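PDB 1R5B: eukaryotic peptide chain release factor GTP-binding subunit from Schizosaccharomyces pombe, which is a GTP-binding translation release factor that pairs a P-loop domain of the elongation factor Tu family with beta domains. Local coordinates for residues I278-K283 against I288-I293. Residues are numbered along the deposited sequence; the frame is centred on the assembly and turned at random.
Sequences IASKYK and ILEGKI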
# COMPACT_ATOMS: atom_id res chain seq x y z
N ILE A 278 14.71 9.15 4.90
CA ILE A 278 15.62 8.86 6.02
C ILE A 278 15.02 9.43 7.29
O ILE A 278 14.90 10.63 7.41
CB ILE A 278 17.00 9.48 5.76
CG1 ILE A 278 17.62 8.85 4.50
CG2 ILE A 278 17.89 9.31 6.97
CD1 ILE A 278 18.90 9.52 4.03
N ALA A 279 14.63 8.56 8.21
CA ALA A 279 14.11 8.99 9.51
C ALA A 279 15.22 9.24 10.53
O ALA A 279 15.09 10.11 11.37
CB ALA A 279 13.12 7.98 10.05
N SER A 280 16.31 8.47 10.47
CA SER A 280 17.41 8.66 11.41
C SER A 280 18.77 8.50 10.78
O SER A 280 18.90 7.96 9.69
CB SER A 280 17.29 7.69 12.57
OG SER A 280 16.03 7.82 13.18
N LYS A 281 19.77 8.99 11.50
CA LYS A 281 21.16 8.84 11.11
C LYS A 281 22.00 8.70 12.37
O LYS A 281 22.08 9.63 13.16
CB LYS A 281 21.62 10.06 10.30
CG LYS A 281 23.07 9.97 9.81
CD LYS A 281 23.49 11.19 8.99
CE LYS A 281 24.92 11.04 8.45
NZ LYS A 281 25.58 12.36 8.23
N TYR A 282 22.60 7.54 12.56
CA TYR A 282 23.54 7.34 13.67
C TYR A 282 24.76 6.55 13.19
O TYR A 282 24.95 6.34 12.00
CB TYR A 282 22.84 6.69 14.88
CG TYR A 282 22.00 5.46 14.61
CD1 TYR A 282 22.48 4.18 14.90
CD2 TYR A 282 20.70 5.56 14.11
CE1 TYR A 282 21.70 3.03 14.66
CE2 TYR A 282 19.91 4.42 13.88
CZ TYR A 282 20.41 3.17 14.16
OH TYR A 282 19.64 2.06 13.93
N LYS A 283 25.61 6.16 14.14
CA LYS A 283 26.83 5.40 13.86
C LYS A 283 26.80 4.12 14.69
O LYS A 283 26.76 4.18 15.92
CB LYS A 283 28.07 6.21 14.25
CG LYS A 283 28.54 7.23 13.20
CD LYS A 283 29.93 6.89 12.62
CE LYS A 283 29.88 6.69 11.10
NZ LYS A 283 29.69 7.96 10.35
N ILE A 288 24.64 4.68 9.58
CA ILE A 288 23.37 3.95 9.54
C ILE A 288 22.25 4.91 9.17
O ILE A 288 22.14 6.00 9.73
CB ILE A 288 23.06 3.30 10.91
CG1 ILE A 288 24.17 2.35 11.35
CG2 ILE A 288 21.72 2.57 10.86
CD1 ILE A 288 24.45 1.21 10.39
N LEU A 289 21.41 4.50 8.22
CA LEU A 289 20.26 5.29 7.80
C LEU A 289 18.99 4.47 8.00
O LEU A 289 18.82 3.43 7.37
CB LEU A 289 20.40 5.71 6.34
CG LEU A 289 21.66 6.50 6.00
CD1 LEU A 289 21.72 6.80 4.52
CD2 LEU A 289 21.73 7.80 6.80
N GLU A 290 18.13 4.93 8.91
CA GLU A 290 16.89 4.24 9.24
C GLU A 290 15.72 4.92 8.55
O GLU A 290 15.72 6.13 8.37
CB GLU A 290 16.68 4.18 10.76
CG GLU A 290 15.49 4.96 11.33
CD GLU A 290 14.26 4.09 11.60
OE1 GLU A 290 14.01 3.80 12.81
OE2 GLU A 290 13.54 3.70 10.64
N GLY A 291 14.73 4.11 8.15
CA GLY A 291 13.53 4.62 7.52
C GLY A 291 12.59 3.52 7.07
O GLY A 291 12.89 2.34 7.21
N LYS A 292 11.44 3.93 6.55
CA LYS A 292 10.42 3.01 6.03
C LYS A 292 10.47 3.07 4.52
O LYS A 292 10.36 4.15 3.95
CB LYS A 292 9.03 3.41 6.53
CG LYS A 292 7.86 2.41 6.26
CD LYS A 292 6.49 3.13 6.20
CE LYS A 292 5.30 2.16 6.23
NZ LYS A 292 3.94 2.75 5.84
N ILE A 293 10.62 1.93 3.87
CA ILE A 293 10.64 1.88 2.41
C ILE A 293 9.24 2.21 1.88
O ILE A 293 8.29 1.55 2.24
CB ILE A 293 11.11 0.52 1.92
CG1 ILE A 293 12.49 0.21 2.51
CG2 ILE A 293 11.18 0.52 0.41
CD1 ILE A 293 12.99 -1.20 2.22
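A279 and S280 both send their backbone N-H to the carbonyl O of E290, a classic beta bulge in an antiparallel hairpin. The bond from A279 N to E290 O is 2.7 Å long and lies in the carbonyl plane; the one from S280 N, at 3.2 Å from the same oxygen, comes from above that plane. Alanine's short methyl fits the extra position, resting 4.0 Å from E290 CG through its CB. E290 N returns a hydrogen bond to S280 O within the bulge; beyond it Y282 and I288 exchange a reciprocal pair, I288 N reaching Y282 O at 3.0 Å.

Side chains meet on two faces. On one, with CG held between the backbone N and the carbonyl carbon (chi1 49°), the Y282 ring lies across I288. The beta-branched isoleucine sets its CG2 methyl over one ring face, offset toward the rim and 4.0 Å from the centroid, a CH-pi contact that matches apolar methyl to flat aromatic. S280, small enough to sit beside the bent E290 chain, brings its OG to 3.4 Å from E290 CG. On the other, L289 spreads its two methyls, CD1 to I278 CD1 and CD2 to K281 CG at 3.9 Å; the lysine's aliphatic stem suits this, while its NZ bonds to V346 O.

Within the antiparallel beta domain, strand 351-353 flanks the first hairpin arm and strand 334-340 the second.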